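Side-chain contacts in 4-phosphoerythronate dehydrogenase (Lactobacillus jensenii, PDB 4PRK), which probably acts as a D-lactate dehydrogenase, reducing pyruvate to D-lactate with NADH held by a Rossmann-fold domain: residues M115-K120 and I229-A234; I149-V154 and S159-I164; I202-P207 and E213-K218. All blocks are in the same frame, centred on the assembly; numbering follows the deposited sequence.

How the contacts relate
All three contacts belong to the Rossmann domain and reach its one parallel sheet, where strands 148-152, 201-204 and 229-232 lie side by side. Contacts 1 and 2 pack helices on one face, and contact 3 lays a loop on the opposite face. Strand 201-204 ties the set together: Gly150 O of contact 2 meets Ser203 N of contact 3 at 2.8 Å, and Ile231 N of contact 1 meets Ile202 O at 2.7 Å. The centres are 13 to 14 Å apart. Contact 2 holds the first glycine of what is probably the coenzyme-binding glycine motif, and Thr206 of contact 3 touches residues of that motif.

Contact 1 of 3, residues M115-K120 and I229-A234; sequences MYLNRK and ILINAA
Where the last turn of helix 103-118 rests on the parallel sheet of the Rossmann domain, Leu117 and Asn118 meet Ile229 and Ile231 of strand 229-232 in a buried contact made by van der Waals packing, mostly between aliphatic groups. Ile229 does most of the work. Its CG1 stands anti to the carbonyl carbon (chi1 -61°) and the chain runs on extended, which carries the terminal methyl right up to the helix backbone. There Ile229 CD1 sits 3.6 Å from Asn118 CA and 3.8 Å from Asn118 CB, so the methyl presses on the main chain and the root of the side chain instead of the amide. The other branch, Ile229 CG2, comes to 4.2 Å from Leu117 CB. Leu117 extends along the strand, and its CD1 meets Ile231 CD1 methyl to methyl at a looser 4.4 Å. Branched aliphatic chains suit both sides: isoleucine is at home in a strand, and its two arms touch the helix at two points, CD1 at Asn118 and CG2 at Leu117, while leucine reaches out from the turn. A buried asparagine is tolerated because Asn118 ND2 donates to Asn142 O; with CG anti to the backbone N (chi1 176°), CB is left to meet the isoleucine methyl. At the strand's last residue, Asn232 OD1 accepts from Ala234 N at 3.0 Å, the donor lying well above the carbonyl plane, in an Asx turn that leads the chain out of the sheet. At the other side Lys120 closes the helix with a Schellman motif. Strand 229-232 runs between strands 201-204 and 255-258, and Ile231 continues the packing along helix 103-118 onto Ala110, Gln113 and Ala114, while Tyr116 of that helix stacks on Tyr116 of the second subunit.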
loop_
_atom_site.group_PDB
_atom_site.type_symbol
_atom_site.label_atom_id
_atom_site.label_comp_id
_atom_site.label_asym_id
_atom_site.label_seq_id
_atom_site.Cartn_x
_atom_site.Cartn_y
_atom_site.Cartn_z
ATOM N N MET A 115 -7.133 -13.208 9.642
ATOM C CA MET A 115 -8.200 -12.917 8.712
ATOM C C MET A 115 -9.181 -14.074 8.699
ATOM O O MET A 115 -10.376 -13.862 8.761
ATOM C CB MET A 115 -7.712 -12.662 7.290
ATOM C CG MET A 115 -6.443 -11.875 7.242
ATOM S SD MET A 115 -6.398 -10.844 5.813
ATOM C CE MET A 115 -7.656 -9.782 6.636
ATOM N N TYR A 116 -8.676 -15.287 8.593
ATOM C CA TYR A 116 -9.562 -16.467 8.686
ATOM C C TYR A 116 -10.464 -16.442 9.928
ATOM O O TYR A 116 -11.694 -16.603 9.838
ATOM C CB TYR A 116 -8.757 -17.747 8.626
ATOM C CG TYR A 116 -9.551 -19.018 8.740
ATOM C CD1 TYR A 116 -9.894 -19.479 9.959
ATOM C CD2 TYR A 116 -9.837 -19.803 7.628
ATOM C CE1 TYR A 116 -10.599 -20.640 10.125
ATOM C CE2 TYR A 116 -10.516 -21.007 7.753
ATOM C CZ TYR A 116 -10.898 -21.394 9.026
ATOM O OH TYR A 116 -11.530 -22.517 9.292
ATOM N N LEU A 117 -9.858 -16.243 11.084
ATOM C CA LEU A 117 -10.642 -16.183 12.314
ATOM C C LEU A 117 -11.579 -15.025 12.345
ATOM O O LEU A 117 -12.655 -15.183 12.844
ATOM C CB LEU A 117 -9.750 -16.169 13.546
ATOM C CG LEU A 117 -8.915 -17.422 13.656
ATOM C CD1 LEU A 117 -7.875 -17.317 14.731
ATOM C CD2 LEU A 117 -9.851 -18.626 13.870
ATOM N N ASN A 118 -11.173 -13.872 11.791
ATOM C CA ASN A 118 -12.048 -12.685 11.667
ATOM C C ASN A 118 -13.230 -12.968 10.819
ATOM O O ASN A 118 -14.300 -12.511 11.112
ATOM C CB ASN A 118 -11.308 -11.474 11.095
ATOM C CG ASN A 118 -12.208 -10.269 10.871
ATOM O OD1 ASN A 118 -12.723 -9.675 11.820
ATOM N ND2 ASN A 118 -12.324 -9.838 9.615
ATOM N N ARG A 119 -13.041 -13.740 9.762
ATOM C CA ARG A 119 -14.150 -14.124 8.907
ATOM C C ARG A 119 -14.958 -15.330 9.474
ATOM O O ARG A 119 -15.989 -15.750 8.863
ATOM C CB ARG A 119 -13.606 -14.440 7.490
ATOM C CG ARG A 119 -12.947 -13.238 6.788
ATOM C CD ARG A 119 -13.833 -11.974 6.764
ATOM N NE ARG A 119 -15.130 -12.252 6.121
ATOM C CZ ARG A 119 -15.672 -11.608 5.065
ATOM N NH1 ARG A 119 -15.094 -10.580 4.463
ATOM N NH2 ARG A 119 -16.873 -11.976 4.629
ATOM N N LYS A 120 -14.470 -15.906 10.583
ATOM C CA LYS A 120 -15.135 -17.017 11.297
ATOM C C LYS A 120 -15.447 -18.189 10.409
ATOM O O LYS A 120 -16.490 -18.862 10.571
ATOM C CB LYS A 120 -16.421 -16.528 11.978
ATOM C CG LYS A 120 -16.205 -15.251 12.782
ATOM C CD LYS A 120 -17.520 -14.658 13.281
ATOM C CE LYS A 120 -17.250 -13.720 14.435
ATOM N NZ LYS A 120 -18.462 -12.960 14.804
ATOM N N ILE A 229 -9.306 -11.037 18.868
ATOM C CA ILE A 229 -8.670 -12.185 18.247
ATOM C C ILE A 229 -7.218 -12.089 18.664
ATOM O O ILE A 229 -6.592 -11.033 18.467
ATOM C CB ILE A 229 -8.758 -12.098 16.716
ATOM C CG1 ILE A 229 -10.205 -12.079 16.241
ATOM C CG2 ILE A 229 -7.983 -13.239 16.051
ATOM C CD1 ILE A 229 -10.389 -11.909 14.737
ATOM N N LEU A 230 -6.713 -13.153 19.286
ATOM C CA LEU A 230 -5.372 -13.173 19.782
ATOM C C LEU A 230 -4.540 -14.023 18.835
ATOM O O LEU A 230 -4.920 -15.124 18.531
ATOM C CB LEU A 230 -5.291 -13.794 21.193
ATOM C CG LEU A 230 -3.811 -13.946 21.681
ATOM C CD1 LEU A 230 -3.131 -12.585 21.749
ATOM C CD2 LEU A 230 -3.657 -14.628 23.051
ATOM N N ILE A 231 -3.401 -13.514 18.385
ATOM C CA ILE A 231 -2.518 -14.281 17.510
ATOM C C ILE A 231 -1.176 -14.383 18.183
ATOM O O ILE A 231 -0.623 -13.377 18.525
ATOM C CB ILE A 231 -2.323 -13.567 16.157
ATOM C CG1 ILE A 231 -3.627 -13.406 15.384
ATOM C CG2 ILE A 231 -1.294 -14.315 15.314
ATOM C CD1 ILE A 231 -4.294 -14.688 14.950
ATOM N N ASN A 232 -0.647 -15.597 18.351
ATOM C CA ASN A 232 0.735 -15.836 18.820
ATOM C C ASN A 232 1.532 -16.723 17.858
ATOM O O ASN A 232 1.415 -17.970 17.843
ATOM C CB ASN A 232 0.761 -16.543 20.163
ATOM C CG ASN A 232 2.161 -16.617 20.746
ATOM O OD1 ASN A 232 3.074 -15.893 20.304
ATOM N ND2 ASN A 232 2.341 -17.470 21.740
ATOM N N ALA A 233 2.383 -16.056 17.103
ATOM C CA ALA A 233 3.355 -16.693 16.251
ATOM C C ALA A 233 4.757 -16.329 16.695
ATOM O O ALA A 233 5.708 -16.460 15.905
ATOM C CB ALA A 233 3.160 -16.293 14.810
ATOM N N ALA A 234 4.878 -15.942 17.953
ATOM C CA ALA A 234 6.169 -15.651 18.529
ATOM C C ALA A 234 6.686 -16.805 19.393
ATOM O O ALA A 234 7.463 -17.597 18.930
ATOM C CB ALA A 234 6.103 -14.362 19.330
#

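Contact 2 of 3, residues I149-V154 and S159-I164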
loop_
_atom_site.group_PDB
_atom_site.type_symbol
_atom_site.label_atom_id
_atom_site.label_comp_id
_atom_site.label_asym_id
_atom_site.label_seq_id
_atom_site.Cartn_x
_atom_site.Cartn_y
_atom_site.Cartn_z
ATOM N N ILE A 149 -5.454 -3.094 15.077
ATOM C CA ILE A 149 -4.520 -4.159 15.270
ATOM C C ILE A 149 -3.654 -3.687 16.390
ATOM O O ILE A 149 -3.282 -2.498 16.449
ATOM C CB ILE A 149 -3.589 -4.326 14.056
ATOM C CG1 ILE A 149 -4.377 -4.310 12.735
ATOM C CG2 ILE A 149 -2.722 -5.526 14.250
ATOM C CD1 ILE A 149 -5.315 -5.505 12.487
ATOM N N GLY A 150 -3.324 -4.603 17.290
ATOM C CA GLY A 150 -2.467 -4.286 18.417
ATOM C C GLY A 150 -1.328 -5.243 18.491
ATOM O O GLY A 150 -1.507 -6.482 18.534
ATOM N N LEU A 151 -0.153 -4.687 18.435
ATOM C CA LEU A 151 1.070 -5.482 18.430
ATOM C C LEU A 151 1.792 -5.365 19.783
ATOM O O LEU A 151 2.030 -4.257 20.236
ATOM C CB LEU A 151 2.009 -4.982 17.323
ATOM C CG LEU A 151 1.489 -4.930 15.884
ATOM C CD1 LEU A 151 2.693 -4.556 15.007
ATOM C CD2 LEU A 151 0.997 -6.269 15.454
ATOM N N ILE A 152 2.173 -6.485 20.400
ATOM C CA ILE A 152 2.929 -6.434 21.664
ATOM C C ILE A 152 4.350 -6.783 21.341
ATOM O O ILE A 152 4.665 -7.938 21.128
ATOM C CB ILE A 152 2.415 -7.431 22.706
ATOM C CG1 ILE A 152 0.908 -7.262 22.929
ATOM C CG2 ILE A 152 3.150 -7.196 24.032
ATOM C CD1 ILE A 152 0.517 -5.843 23.255
ATOM N N GLY A 153 5.211 -5.790 21.251
ATOM C CA GLY A 153 6.479 -5.985 20.547
ATOM C C GLY A 153 6.323 -5.712 19.049
ATOM O O GLY A 153 5.251 -5.877 18.480
ATOM N N VAL A 154 7.394 -5.261 18.412
ATOM C CA VAL A 154 7.414 -5.079 16.956
ATOM C C VAL A 154 8.508 -5.947 16.321
ATOM O O VAL A 154 8.248 -7.113 15.962
ATOM C CB VAL A 154 7.587 -3.593 16.617
ATOM C CG1 VAL A 154 7.609 -3.401 15.103
ATOM C CG2 VAL A 154 6.458 -2.801 17.280
ATOM N N SER A 159 6.794 -5.551 12.573
ATOM C CA SER A 159 6.855 -4.488 11.589
ATOM C C SER A 159 6.241 -4.887 10.253
ATOM O O SER A 159 5.571 -4.116 9.608
ATOM C CB SER A 159 8.320 -4.088 11.364
ATOM O OG SER A 159 8.333 -3.238 10.278
ATOM N N ALA A 160 6.549 -6.082 9.795
ATOM C CA ALA A 160 5.958 -6.585 8.569
ATOM C C ALA A 160 4.423 -6.794 8.715
ATOM O O ALA A 160 3.643 -6.541 7.765
ATOM C CB ALA A 160 6.656 -7.901 8.167
ATOM N N VAL A 161 4.000 -7.246 9.889
ATOM C CA VAL A 161 2.559 -7.410 10.162
ATOM C C VAL A 161 1.835 -6.076 10.079
ATOM O O VAL A 161 0.735 -5.979 9.563
ATOM C CB VAL A 161 2.277 -8.008 11.550
ATOM C CG1 VAL A 161 0.747 -7.927 11.926
ATOM C CG2 VAL A 161 2.763 -9.433 11.587
ATOM N N ALA A 162 2.495 -5.056 10.576
ATOM C CA ALA A 162 1.986 -3.702 10.597
ATOM C C ALA A 162 1.908 -3.098 9.173
ATOM O O ALA A 162 0.904 -2.480 8.789
ATOM C CB ALA A 162 2.881 -2.875 11.506
ATOM N N GLN A 163 2.949 -3.320 8.383
ATOM C CA GLN A 163 2.923 -2.928 6.962
ATOM C C GLN A 163 1.742 -3.559 6.216
ATOM O O GLN A 163 1.021 -2.893 5.503
ATOM C CB GLN A 163 4.255 -3.332 6.272
ATOM C CG GLN A 163 5.490 -2.662 6.919
ATOM C CD GLN A 163 6.854 -3.145 6.422
ATOM O OE1 GLN A 163 7.786 -3.356 7.205
ATOM N NE2 GLN A 163 6.988 -3.271 5.119
ATOM N N ILE A 164 1.535 -4.846 6.393
ATOM C CA ILE A 164 0.446 -5.537 5.683
ATOM C C ILE A 164 -0.905 -5.041 6.179
ATOM O O ILE A 164 -1.774 -4.575 5.364
ATOM C CB ILE A 164 0.565 -7.077 5.832
ATOM C CG1 ILE A 164 1.838 -7.555 5.143
ATOM C CG2 ILE A 164 -0.708 -7.835 5.337
ATOM C CD1 ILE A 164 2.209 -8.977 5.565
#
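Leu151, Ser159 and Val154 give up the most surface where strand 148-152 meets helix 155-167, the first two elements of the beta-alpha-beta unit that opens the Rossmann fold. Leu151 reaches from the strand into the helix with both arms of its fork: CD1 touches Ala162 CB at 3.9 Å, and CD2 touches Val161 CG1 at the same 3.9 Å. Leu151 and Val161 run alongside one another, pointing opposite ways, and the small Ala162 lets the helix settle close to the sheet. Val154 lies in the turn, just after Gly153. That glycine has a positive phi (87°), at which a side chain would jam against the carbonyl oxygen of Ile152. With Gly155 and Gly158 it fits the GxGxxG pattern, consistent with a coenzyme-binding turn. Placing CG1 of Val154 anti to the backbone N (chi1 180°) sends this methyl to the first turns of the helix, where it lies 3.4 Å from Ser159 N and 3.9 Å from Ser159 CB. Val154 also packs on Ala174 of the next strand, which shares in covering this corner. Serine suits its partly exposed place, since its CB faces the valine while the hydroxyl turns along the helix, Ser159 OG making a weak 3.1 Å hydrogen bond to Gln163 OE1.

Contact 3 of 3, residues I202-P207 and E213-K218; sequences ISLHTP and ENMIGK
The carbonyl oxygen of Ile152 is gripped twice from the turn that follows strand 201-204: the hydroxyl of Thr206, which also lies against Met215, donates to it, and the backbone N of His205 probably does so too. With its proton committed there, Thr206 OG1 can offer Met215 a van der Waals surface. The two side chains reach toward each other tip to tip, Met215 CE standing 3.9 Å from Thr206 OG1 and Met215 SD 4.0 Å from Thr206 CG2. The thioether chain is extended as far as SD and then bends (chi3 101°), which swings CE inward, 4.2 Å from Leu204 CD2. Leu204 and Met215 thus pass one another side by side. This is the loop that leaves the carboxyl end of a central Rossmann strand, the edge where such domains generally hold the coenzyme; residues 213-217 fold back over the sheet, with Gly217 at the N-cap of helix 218-223. Methionine suits the partly exposed margin, flexible enough to bend around a threonine and a leucine at once. Cutting Met215 back to an alanine removes SD and CE, which would probably open a gap beside Leu204 and Thr206 and strip Ile152, which Met215 also touches, of part of its cover. Deeper in, Ile216 sets CG1 in the fork of Leu204, 4.1 Å from both CD1 and CD2, the two aliphatic chains crossing at a slant. Towards the sheet's other face, Ser203 OG and His205 NE2 are 2.6 Å apart in a hydrogen bond in which either could be the donor.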
loop_
_atom_site.group_PDB
_atom_site.type_symbol
_atom_site.label_atom_id
_atom_site.label_comp_id
_atom_site.label_asym_id
_atom_site.label_seq_id
_atom_site.Cartn_x
_atom_site.Cartn_y
_atom_site.Cartn_z
ATOM N N ILE A 202 -4.917 -8.849 18.225
ATOM C CA ILE A 202 -3.664 -8.698 18.976
ATOM C C ILE A 202 -2.684 -9.705 18.458
ATOM O O ILE A 202 -2.981 -10.891 18.430
ATOM C CB ILE A 202 -3.865 -8.991 20.483
ATOM C CG1 ILE A 202 -4.762 -7.894 21.052
ATOM C CG2 ILE A 202 -2.530 -9.003 21.176
ATOM C CD1 ILE A 202 -5.235 -8.075 22.472
ATOM N N SER A 203 -1.507 -9.253 18.090
ATOM C CA SER A 203 -0.496 -10.157 17.640
ATOM C C SER A 203 0.760 -9.951 18.411
ATOM O O SER A 203 1.165 -8.804 18.604
ATOM C CB SER A 203 -0.240 -10.011 16.129
ATOM O OG SER A 203 0.799 -10.903 15.751
ATOM N N LEU A 204 1.390 -11.077 18.839
ATOM C CA LEU A 204 2.577 -11.031 19.752
ATOM C C LEU A 204 3.933 -11.103 19.044
ATOM O O LEU A 204 4.159 -11.978 18.206
ATOM C CB LEU A 204 2.513 -12.145 20.761
ATOM C CG LEU A 204 1.182 -12.280 21.496
ATOM C CD1 LEU A 204 1.210 -13.458 22.460
ATOM C CD2 LEU A 204 0.823 -10.989 22.231
ATOM N N HIS A 205 4.850 -10.213 19.440
ATOM C CA HIS A 205 6.154 -10.119 18.798
ATOM C C HIS A 205 7.222 -9.773 19.816
ATOM O O HIS A 205 8.066 -8.949 19.571
ATOM C CB HIS A 205 6.073 -9.119 17.646
ATOM C CG HIS A 205 5.054 -9.530 16.633
ATOM N ND1 HIS A 205 5.251 -10.595 15.791
ATOM C CD2 HIS A 205 3.770 -9.142 16.450
ATOM C CE1 HIS A 205 4.156 -10.808 15.090
ATOM N NE2 HIS A 205 3.241 -9.940 15.468
ATOM N N THR A 206 7.189 -10.475 20.942
ATOM C CA THR A 206 8.008 -10.159 22.099
ATOM C C THR A 206 8.955 -11.337 22.300
ATOM O O THR A 206 8.541 -12.478 22.164
ATOM C CB THR A 206 7.127 -9.930 23.363
ATOM O OG1 THR A 206 6.431 -8.700 23.244
ATOM C CG2 THR A 206 7.940 -9.865 24.624
ATOM N N PRO A 207 10.245 -11.057 22.601
ATOM C CA PRO A 207 11.170 -12.166 22.902
ATOM C C PRO A 207 10.755 -12.833 24.176
ATOM O O PRO A 207 10.306 -12.164 25.085
ATOM C CB PRO A 207 12.525 -11.463 23.105
ATOM C CG PRO A 207 12.195 -10.063 23.374
ATOM C CD PRO A 207 10.923 -9.751 22.635
ATOM N N GLU A 213 7.535 -14.360 30.350
ATOM C CA GLU A 213 6.831 -15.620 30.431
ATOM C C GLU A 213 5.431 -15.380 31.007
ATOM O O GLU A 213 5.283 -14.617 31.960
ATOM C CB GLU A 213 7.626 -16.619 31.275
ATOM C CG GLU A 213 7.106 -18.034 31.148
ATOM C CD GLU A 213 7.850 -19.009 32.021
ATOM O OE1 GLU A 213 8.931 -18.635 32.502
ATOM O OE2 GLU A 213 7.360 -20.145 32.212
ATOM N N ASN A 214 4.401 -15.993 30.423
ATOM C CA ASN A 214 2.978 -15.667 30.774
ATOM C C ASN A 214 2.668 -14.177 30.856
ATOM O O ASN A 214 1.866 -13.708 31.667
ATOM C CB ASN A 214 2.558 -16.369 32.068
ATOM C CG ASN A 214 2.640 -17.856 31.927
ATOM O OD1 ASN A 214 1.960 -18.428 31.096
ATOM N ND2 ASN A 214 3.539 -18.476 32.652
ATOM N N MET A 215 3.315 -13.418 29.995
ATOM C CA MET A 215 2.971 -12.028 29.859
ATOM C C MET A 215 1.492 -11.847 29.521
ATOM O O MET A 215 0.892 -10.810 29.841
ATOM C CB MET A 215 3.847 -11.470 28.755
ATOM C CG MET A 215 3.319 -10.297 28.014
ATOM S SD MET A 215 4.466 -9.945 26.676
ATOM C CE MET A 215 3.669 -10.654 25.271
ATOM N N ILE A 216 0.919 -12.800 28.803
ATOM C CA ILE A 216 -0.510 -12.738 28.472
ATOM C C ILE A 216 -1.163 -13.794 29.300
ATOM O O ILE A 216 -1.066 -15.016 28.981
ATOM C CB ILE A 216 -0.813 -12.955 26.958
ATOM C CG1 ILE A 216 -0.023 -11.966 26.103
ATOM C CG2 ILE A 216 -2.310 -12.856 26.675
ATOM C CD1 ILE A 216 -0.370 -10.525 26.350
ATOM N N GLY A 217 -1.744 -13.319 30.406
ATOM C CA GLY A 217 -2.479 -14.163 31.317
ATOM C C GLY A 217 -3.884 -13.726 31.618
ATOM O O GLY A 217 -4.484 -12.890 30.906
ATOM N N LYS A 218 -4.427 -14.332 32.675
ATOM C CA LYS A 218 -5.810 -14.075 33.121
ATOM C C LYS A 218 -6.139 -12.588 33.122
ATOM O O LYS A 218 -7.116 -12.153 32.530
ATOM C CB LYS A 218 -5.999 -14.637 34.532
ATOM C CG LYS A 218 -7.361 -14.414 35.147
ATOM C CD LYS A 218 -7.357 -14.642 36.658
ATOM C CE LYS A 218 -7.917 -13.412 37.390
ATOM N NZ LYS A 218 -7.887 -13.526 38.889
#